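P450 epoxidase (Sorangium cellulosum, PDB 1Q5D) belongs to the cytochrome P450 family and holds an iron protoporphyrin IX inside a largely helical fold. Local coordinates at residues S81-I84 against M90-Y93; D257-L262 against R372-I377; I263-L268 against D298-I303. One frame throughout, in Å; residues are numbered along the deposited sequence.

Interaction 1 of 3, residues S81-I84 against M90-Y93; sequences SSAI and MKKY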
# COMPACT_ATOMS: atom_id res chain seq x y z
N SER A 81 -20.26 -8.73 0.65
CA SER A 81 -20.27 -9.15 2.06
C SER A 81 -20.29 -10.66 2.19
O SER A 81 -19.76 -11.21 3.15
CB SER A 81 -21.46 -8.54 2.80
OG SER A 81 -21.28 -7.16 3.00
N SER A 82 -20.90 -11.34 1.23
CA SER A 82 -20.99 -12.80 1.29
C SER A 82 -19.69 -13.49 0.88
O SER A 82 -19.44 -14.63 1.27
CB SER A 82 -22.16 -13.30 0.43
OG SER A 82 -21.92 -13.07 -0.96
N ALA A 83 -18.87 -12.82 0.07
CA ALA A 83 -17.60 -13.38 -0.36
C ALA A 83 -16.61 -13.43 0.81
O ALA A 83 -16.50 -12.46 1.55
CB ALA A 83 -17.00 -12.57 -1.51
N ILE A 84 -15.88 -14.53 0.93
CA ILE A 84 -14.89 -14.69 1.98
C ILE A 84 -15.44 -14.29 3.35
O ILE A 84 -15.05 -13.26 3.91
CB ILE A 84 -13.58 -13.92 1.65
CG1 ILE A 84 -13.26 -14.02 0.15
CG2 ILE A 84 -12.42 -14.47 2.48
CD1 ILE A 84 -12.58 -15.33 -0.26
N MET A 90 -13.89 -7.94 9.33
CA MET A 90 -12.91 -6.94 8.91
C MET A 90 -13.49 -5.94 7.92
O MET A 90 -13.12 -4.77 7.91
CB MET A 90 -11.68 -7.60 8.28
CG MET A 90 -10.57 -6.59 8.07
SD MET A 90 -9.15 -7.21 7.21
CE MET A 90 -8.42 -8.22 8.49
N LYS A 91 -14.42 -6.41 7.09
CA LYS A 91 -15.04 -5.56 6.09
C LYS A 91 -15.99 -4.57 6.75
O LYS A 91 -16.12 -3.42 6.32
CB LYS A 91 -15.80 -6.40 5.07
CG LYS A 91 -14.91 -7.24 4.14
CD LYS A 91 -15.77 -8.03 3.16
CE LYS A 91 -14.93 -8.81 2.16
NZ LYS A 91 -15.77 -9.77 1.35
N LYS A 92 -16.67 -5.00 7.81
CA LYS A 92 -17.69 -4.13 8.38
C LYS A 92 -17.20 -3.27 9.54
O LYS A 92 -17.60 -2.12 9.67
CB LYS A 92 -18.95 -4.90 8.76
CG LYS A 92 -18.75 -6.04 9.70
CD LYS A 92 -20.04 -6.87 9.79
CE LYS A 92 -20.50 -7.32 8.41
NZ LYS A 92 -21.86 -7.94 8.44
N TYR A 93 -16.31 -3.83 10.35
CA TYR A 93 -15.74 -3.12 11.48
C TYR A 93 -14.34 -2.55 11.18
O TYR A 93 -13.75 -1.89 12.02
CB TYR A 93 -15.74 -4.03 12.73
CG TYR A 93 -17.13 -4.55 13.01
CD1 TYR A 93 -17.47 -5.88 12.76
CD2 TYR A 93 -18.12 -3.70 13.49
CE1 TYR A 93 -18.76 -6.34 13.00
CE2 TYR A 93 -19.41 -4.15 13.73
CZ TYR A 93 -19.72 -5.47 13.48
OH TYR A 93 -21.00 -5.92 13.72
O HOH W 1 -16.89 -11.33 3.94
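K91 reaches out of helix 88-93 to the end of helix 77-82 and gives its ammonium group to the backbone there. The bond to A83 is short, with NZ of K91 2.8 Å from the carbonyl O of A83. The angle at that oxygen is 138°, and the nitrogen stands above the carbonyl plane, 36° out of it. What brings it there is the side chain's shape: CG lies anti to the carbonyl carbon of K91 (chi1 -70°), and beyond it the chain is fully extended, a straight methylene rod with its charge at the far end. The CB methyl of A83 flanks this end, 4.2 Å from NZ.

A83 is where the chain leaves helical geometry, and Y80, just before the segment, offers K91 a second carbonyl together with a cation-pi contact from its ring. A third hydrogen-bond partner is a water, which accepts from NZ of K91 at 3.2 Å and donates to the carbonyl O of I84 at 2.7 Å. The side chain of I84 takes no share in the polar cluster and leads away to T195 and V199 on helix 195-218.

Both short helices belong to the stretch between helices 55-62 and 100-110, which in P450s overhangs the ligand pocket; the neighbouring M90 lines that pocket here. With two carbonyls and a water around it, the ammonium has as many hydrogen-bond partners as N-H groups, with the ring of Y80 in addition. The bonds from NZ of K91 link its helix to the end of helix 77-82. A positive charge set against the carbonyl end of a helix should be stabilised by the local dipole, which would favour the protonated lysine.

Interaction 2 of 3, residues D257-L262 against R372-I377; sequences DTTIYL and RLEAEI. With HEM (protoporphyrin IX containing Fe), chain B.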
# COMPACT_ATOMS: atom_id res chain seq x y z
N ASP A 257 2.57 -5.57 1.53
CA ASP A 257 2.92 -5.58 0.13
C ASP A 257 3.20 -4.17 -0.41
O ASP A 257 4.08 -3.98 -1.23
CB ASP A 257 1.82 -6.28 -0.68
CG ASP A 257 1.85 -7.80 -0.49
OD1 ASP A 257 2.71 -8.29 0.27
OD2 ASP A 257 1.07 -8.58 -1.06
N THR A 258 2.44 -3.19 0.05
CA THR A 258 2.66 -1.81 -0.37
C THR A 258 4.13 -1.45 -0.16
O THR A 258 4.81 -0.98 -1.08
CB THR A 258 1.76 -0.86 0.44
OG1 THR A 258 1.95 -1.10 1.84
CG2 THR A 258 0.29 -1.21 0.24
N THR A 259 4.64 -1.71 1.03
CA THR A 259 6.02 -1.31 1.33
C THR A 259 7.06 -2.11 0.55
O THR A 259 8.11 -1.58 0.19
CB THR A 259 6.30 -1.42 2.83
OG1 THR A 259 5.23 -0.81 3.58
CG2 THR A 259 7.53 -0.60 3.19
N ILE A 260 6.78 -3.38 0.31
CA ILE A 260 7.67 -4.20 -0.49
C ILE A 260 7.85 -3.54 -1.86
O ILE A 260 8.98 -3.42 -2.38
CB ILE A 260 7.06 -5.64 -0.65
CG1 ILE A 260 6.94 -6.34 0.71
CG2 ILE A 260 7.89 -6.48 -1.64
CD1 ILE A 260 6.34 -7.76 0.64
N TYR A 261 6.75 -3.12 -2.47
CA TYR A 261 6.84 -2.54 -3.81
C TYR A 261 7.48 -1.15 -3.80
O TYR A 261 8.20 -0.80 -4.72
CB TYR A 261 5.48 -2.57 -4.51
CG TYR A 261 5.03 -4.01 -4.66
CD1 TYR A 261 5.91 -4.96 -5.16
CD2 TYR A 261 3.77 -4.43 -4.25
CE1 TYR A 261 5.53 -6.29 -5.28
CE2 TYR A 261 3.39 -5.76 -4.36
CZ TYR A 261 4.29 -6.67 -4.87
OH TYR A 261 3.94 -7.99 -5.00
N LEU A 262 7.25 -0.38 -2.75
CA LEU A 262 7.94 0.91 -2.63
C LEU A 262 9.46 0.73 -2.68
O LEU A 262 10.18 1.42 -3.45
CB LEU A 262 7.51 1.62 -1.34
CG LEU A 262 8.32 2.86 -0.94
CD1 LEU A 262 8.30 3.88 -2.11
CD2 LEU A 262 7.74 3.49 0.32
N ARG A 372 8.01 5.39 4.84
CA ARG A 372 9.12 6.21 4.40
C ARG A 372 10.38 5.83 5.16
O ARG A 372 11.45 5.75 4.57
CB ARG A 372 8.82 7.70 4.60
CG ARG A 372 7.87 8.32 3.56
CD ARG A 372 7.41 9.75 3.93
NE ARG A 372 6.54 10.38 2.92
CZ ARG A 372 5.63 11.31 3.19
NH1 ARG A 372 5.44 11.71 4.45
NH2 ARG A 372 4.87 11.82 2.21
N LEU A 373 10.24 5.57 6.45
CA LEU A 373 11.39 5.15 7.28
C LEU A 373 11.97 3.84 6.80
O LEU A 373 13.19 3.70 6.61
CB LEU A 373 11.02 5.06 8.76
CG LEU A 373 12.17 4.55 9.66
CD1 LEU A 373 13.31 5.55 9.64
CD2 LEU A 373 11.67 4.30 11.08
N GLU A 374 11.11 2.84 6.61
CA GLU A 374 11.61 1.56 6.14
C GLU A 374 12.34 1.69 4.82
O GLU A 374 13.40 1.10 4.63
CB GLU A 374 10.46 0.57 5.94
CG GLU A 374 9.67 0.24 7.19
CD GLU A 374 8.58 -0.76 6.88
OE1 GLU A 374 8.91 -1.81 6.28
OE2 GLU A 374 7.42 -0.51 7.24
N ALA A 375 11.76 2.46 3.90
CA ALA A 375 12.35 2.59 2.58
C ALA A 375 13.65 3.40 2.63
O ALA A 375 14.61 3.11 1.93
CB ALA A 375 11.35 3.20 1.60
N GLU A 376 13.67 4.43 3.48
CA GLU A 376 14.89 5.23 3.63
C GLU A 376 16.04 4.35 4.09
O GLU A 376 17.13 4.37 3.51
CB GLU A 376 14.63 6.33 4.66
CG GLU A 376 15.38 7.62 4.40
CD GLU A 376 15.19 8.61 5.53
OE1 GLU A 376 14.12 8.57 6.20
OE2 GLU A 376 16.12 9.42 5.76
N ILE A 377 15.79 3.55 5.11
CA ILE A 377 16.81 2.63 5.62
C ILE A 377 17.18 1.57 4.58
O ILE A 377 18.36 1.33 4.34
CB ILE A 377 16.32 1.97 6.92
CG1 ILE A 377 16.30 3.00 8.05
CG2 ILE A 377 17.21 0.79 7.30
CD1 ILE A 377 15.53 2.53 9.28
CHA HEM B . -4.72 3.71 3.66
CHB HEM B . -1.17 3.89 0.41
CHC HEM B . 1.87 1.90 3.64
CHD HEM B . -1.81 1.19 6.64
C1A HEM B . -4.00 4.01 2.54
C2A HEM B . -4.48 4.76 1.40
C3A HEM B . -3.50 4.79 0.49
C4A HEM B . -2.37 4.07 1.03
CMA HEM B . -3.57 5.50 -0.89
CAA HEM B . -5.88 5.40 1.28
CBA HEM B . -6.82 4.50 0.47
CGA HEM B . -8.15 5.21 0.29
O1A HEM B . -9.12 4.57 -0.25
O2A HEM B . -8.27 6.40 0.70
C1B HEM B . -0.07 3.36 1.03
C2B HEM B . 1.23 3.28 0.40
C3B HEM B . 2.06 2.72 1.26
C4B HEM B . 1.33 2.43 2.49
CMB HEM B . 1.60 3.71 -1.05
CAB HEM B . 3.54 2.48 0.93
CBB HEM B . 4.28 1.60 1.59
C1C HEM B . 1.17 1.56 4.75
C2C HEM B . 1.70 1.01 5.98
C3C HEM B . 0.67 0.82 6.80
C4C HEM B . -0.54 1.26 6.13
CMC HEM B . 3.21 0.72 6.21
CAC HEM B . 0.62 0.25 8.23
CBC HEM B . 1.74 0.10 8.94
C1D HEM B . -2.93 1.74 6.08
C2D HEM B . -4.24 1.61 6.65
C3D HEM B . -5.15 2.40 5.74
C4D HEM B . -4.31 2.90 4.70
CMD HEM B . -4.62 0.85 7.94
CAD HEM B . -6.67 2.62 5.90
CBD HEM B . -6.81 4.06 6.41
CGD HEM B . -8.26 4.43 6.58
O1D HEM B . -9.10 3.92 5.78
O2D HEM B . -8.60 5.21 7.51
NA HEM B . -2.71 3.60 2.29
NB HEM B . 0.01 2.85 2.32
NC HEM B . -0.19 1.69 4.88
ND HEM B . -3.00 2.50 4.93
FE HEM B . -1.42 2.80 3.65
O HOH W 2 -1.95 0.90 2.68
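The carboxylate of E374 receives the CG2 methyl of T259 on one of its faces. That methyl lies over the group, nearest OE1 of E374 at 3.6 Å, and is 3.8 Å from the CD of E374. The two side chains cross at about a right angle, and because a methyl carbon does the touching the contact is packing over a carboxylate rather than a polar bond. The larger flat group, the haem, has T258 on the same face as water 2, which binds the iron at 2.2 Å. OG1 of T258 stands 3.5 Å from the methine carbon CHC of the haem. At the porphyrin's rim, OG1 of T259 approaches the vinyl carbon CBB of the haem at 3.3 Å.

Successive threonines thus divide the haem between face and rim. Each hydroxyl turns back to the end of the preceding helix 241-255, T258 to the carbonyl of A254 and T259 to that of G255. In T259 this sets CG2 anti to the backbone N, the orientation that carries the methyl across to E374.

The sequence around T258 matches the threonine-containing signature of the long P450 helix that runs over the distal side of the haem, while 372-377 lies on the L helix that follows the haem-ligand loop. The two helices come together at L262 and A375, whose CA atoms are 7.0 Å apart.

There the packing is purely apolar: CD2 of L262 rests against CB of A375 at 3.8 Å. With CG anti to the backbone N (chi1 170°), the leucine extends toward the L helix, and the same CD2 of L262 comes within 4.1 Å of the haem vinyl carbon CBB. L295 and L291 of helix 287-297 pack against L262 and A375 respectively, while P154 of helix 154-161 touches both T259 and E374.

Interaction 3 of 3, residues I263-L268 against D298-I303; sequences IAFAVL and DNILRI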
# COMPACT_ATOMS: atom_id res chain seq x y z
N ILE A 263 9.95 -0.18 -1.85
CA ILE A 263 11.36 -0.48 -1.79
C ILE A 263 11.85 -0.98 -3.14
O ILE A 263 12.87 -0.51 -3.65
CB ILE A 263 11.65 -1.52 -0.67
CG1 ILE A 263 11.34 -0.92 0.71
CG2 ILE A 263 13.10 -1.99 -0.74
CD1 ILE A 263 11.31 -1.91 1.86
N ALA A 264 11.14 -1.93 -3.73
CA ALA A 264 11.56 -2.48 -5.02
C ALA A 264 11.51 -1.43 -6.13
O ALA A 264 12.46 -1.30 -6.92
CB ALA A 264 10.71 -3.71 -5.40
N PHE A 265 10.42 -0.68 -6.19
CA PHE A 265 10.27 0.35 -7.21
C PHE A 265 11.34 1.45 -7.01
O PHE A 265 11.85 2.03 -7.97
CB PHE A 265 8.88 0.99 -7.12
CG PHE A 265 7.81 0.31 -7.96
CD1 PHE A 265 7.52 -1.03 -7.81
CD2 PHE A 265 7.07 1.05 -8.86
CE1 PHE A 265 6.50 -1.64 -8.58
CE2 PHE A 265 6.06 0.45 -9.63
CZ PHE A 265 5.78 -0.90 -9.48
N ALA A 266 11.69 1.73 -5.76
CA ALA A 266 12.70 2.76 -5.49
C ALA A 266 14.05 2.35 -6.05
O ALA A 266 14.71 3.14 -6.74
CB ALA A 266 12.79 3.07 -3.98
N VAL A 267 14.46 1.11 -5.77
CA VAL A 267 15.72 0.58 -6.28
C VAL A 267 15.70 0.54 -7.80
O VAL A 267 16.67 0.95 -8.45
CB VAL A 267 16.01 -0.84 -5.72
CG1 VAL A 267 17.13 -1.52 -6.52
CG2 VAL A 267 16.37 -0.79 -4.21
N LEU A 268 14.60 0.06 -8.38
CA LEU A 268 14.45 0.01 -9.83
C LEU A 268 14.63 1.39 -10.46
O LEU A 268 15.38 1.56 -11.43
CB LEU A 268 13.07 -0.56 -10.21
CG LEU A 268 12.75 -0.54 -11.71
CD1 LEU A 268 13.92 -1.13 -12.52
CD2 LEU A 268 11.47 -1.32 -12.00
N ASP A 298 6.07 6.80 -10.60
CA ASP A 298 5.83 5.40 -10.96
C ASP A 298 4.98 4.70 -9.92
O ASP A 298 5.44 3.77 -9.25
CB ASP A 298 7.17 4.69 -11.11
CG ASP A 298 7.10 3.47 -12.02
OD1 ASP A 298 6.06 3.22 -12.66
OD2 ASP A 298 8.08 2.72 -12.12
N ASN A 299 3.75 5.17 -9.76
CA ASN A 299 2.91 4.71 -8.68
C ASN A 299 2.70 3.21 -8.76
O ASN A 299 2.45 2.66 -9.86
CB ASN A 299 1.56 5.41 -8.72
CG ASN A 299 0.76 5.14 -7.48
OD1 ASN A 299 -0.18 4.32 -7.49
ND2 ASN A 299 1.12 5.82 -6.38
N ILE A 300 2.78 2.56 -7.61
CA ILE A 300 2.69 1.10 -7.51
C ILE A 300 1.29 0.52 -7.72
O ILE A 300 1.13 -0.72 -7.86
CB ILE A 300 3.19 0.60 -6.13
CG1 ILE A 300 2.30 1.17 -5.01
CG2 ILE A 300 4.69 0.88 -5.95
CD1 ILE A 300 2.50 0.55 -3.60
N LEU A 301 0.27 1.37 -7.69
CA LEU A 301 -1.10 0.90 -7.84
C LEU A 301 -1.41 0.62 -9.31
O LEU A 301 -1.09 1.43 -10.18
CB LEU A 301 -2.11 1.91 -7.31
CG LEU A 301 -2.09 2.12 -5.79
CD1 LEU A 301 -3.11 3.16 -5.31
CD2 LEU A 301 -2.34 0.75 -5.13
N ARG A 302 -2.01 -0.54 -9.57
CA ARG A 302 -2.42 -0.94 -10.93
C ARG A 302 -3.50 -0.03 -11.47
O ARG A 302 -3.45 0.44 -12.62
CB ARG A 302 -2.97 -2.37 -10.89
CG ARG A 302 -3.34 -2.95 -12.28
CD ARG A 302 -3.68 -4.45 -12.22
NE ARG A 302 -2.53 -5.22 -11.80
CZ ARG A 302 -1.60 -5.70 -12.62
NH1 ARG A 302 -1.69 -5.52 -13.94
NH2 ARG A 302 -0.57 -6.37 -12.12
N ILE A 303 -4.53 0.19 -10.66
CA ILE A 303 -5.62 1.08 -11.03
C ILE A 303 -5.70 2.25 -10.04
O ILE A 303 -5.47 3.40 -10.41
CB ILE A 303 -6.96 0.30 -11.10
CG1 ILE A 303 -6.79 -0.97 -11.95
CG2 ILE A 303 -8.06 1.19 -11.69
CD1 ILE A 303 -7.32 -2.23 -11.28
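OD1 of D298 and the carbonyl O of N299, both beside the ring of F265, are served by the same group, NH1 of R404, which makes a salt bridge to the first and a hydrogen bond to the second. A second sharing spans the contact itself: ND2 of N269 bonds to the carbonyl O of F265 and, weakly, to OD2 of D298.

Held in this way, the aspartate presents its carboxylate to the phenyl ring with the two planes 49° apart, and OD2 of D298 lies 3.8 Å from CD2 of F265. The backbone comes nearer still, the carbonyl O of D298 being 3.2 Å from CD2 of F265 in an oblique approach.

One face of the ring belongs to I300. Its CG2 methyl forms a CH-pi contact, 3.7 Å from the centroid of the F265 ring and only 8° off the normal. That methyl is placed anti to the carbonyl carbon of I300, while the other branch turns away from the ring toward the haem.

Just beyond, OD1 of N299 accepts from the backbone N of L301 at 3.0 Å, an Asx turn that ties N299 to L301. This loop joins helix 287-297 to strand 304-309, and L301 lines the ligand pocket, as residues of the K-helix-to-sheet connection commonly do in cytochromes P450.

In the fold
Interactions 2 and 3 are buried neighbours that use successive turns of helix 257-272, their centres about 10 Å apart, with 263-268/298-303 nested inside the loop closed by 257-262/372-377. They touch directly: I300 lies against the backbone of T258 and the CB of Y261, while I263 reaches A375, so one helix joins the haem, the 372-377 helix and the pocket-lining loop. Interaction 1 stands apart, some 28 Å from either by centres, partly buried near the periphery. The chemistry follows position: methyls, an aromatic face and an aspartate held by polar partners do the joining in the core, whereas a lysine, backbone carbonyls and a water do it in interaction 1.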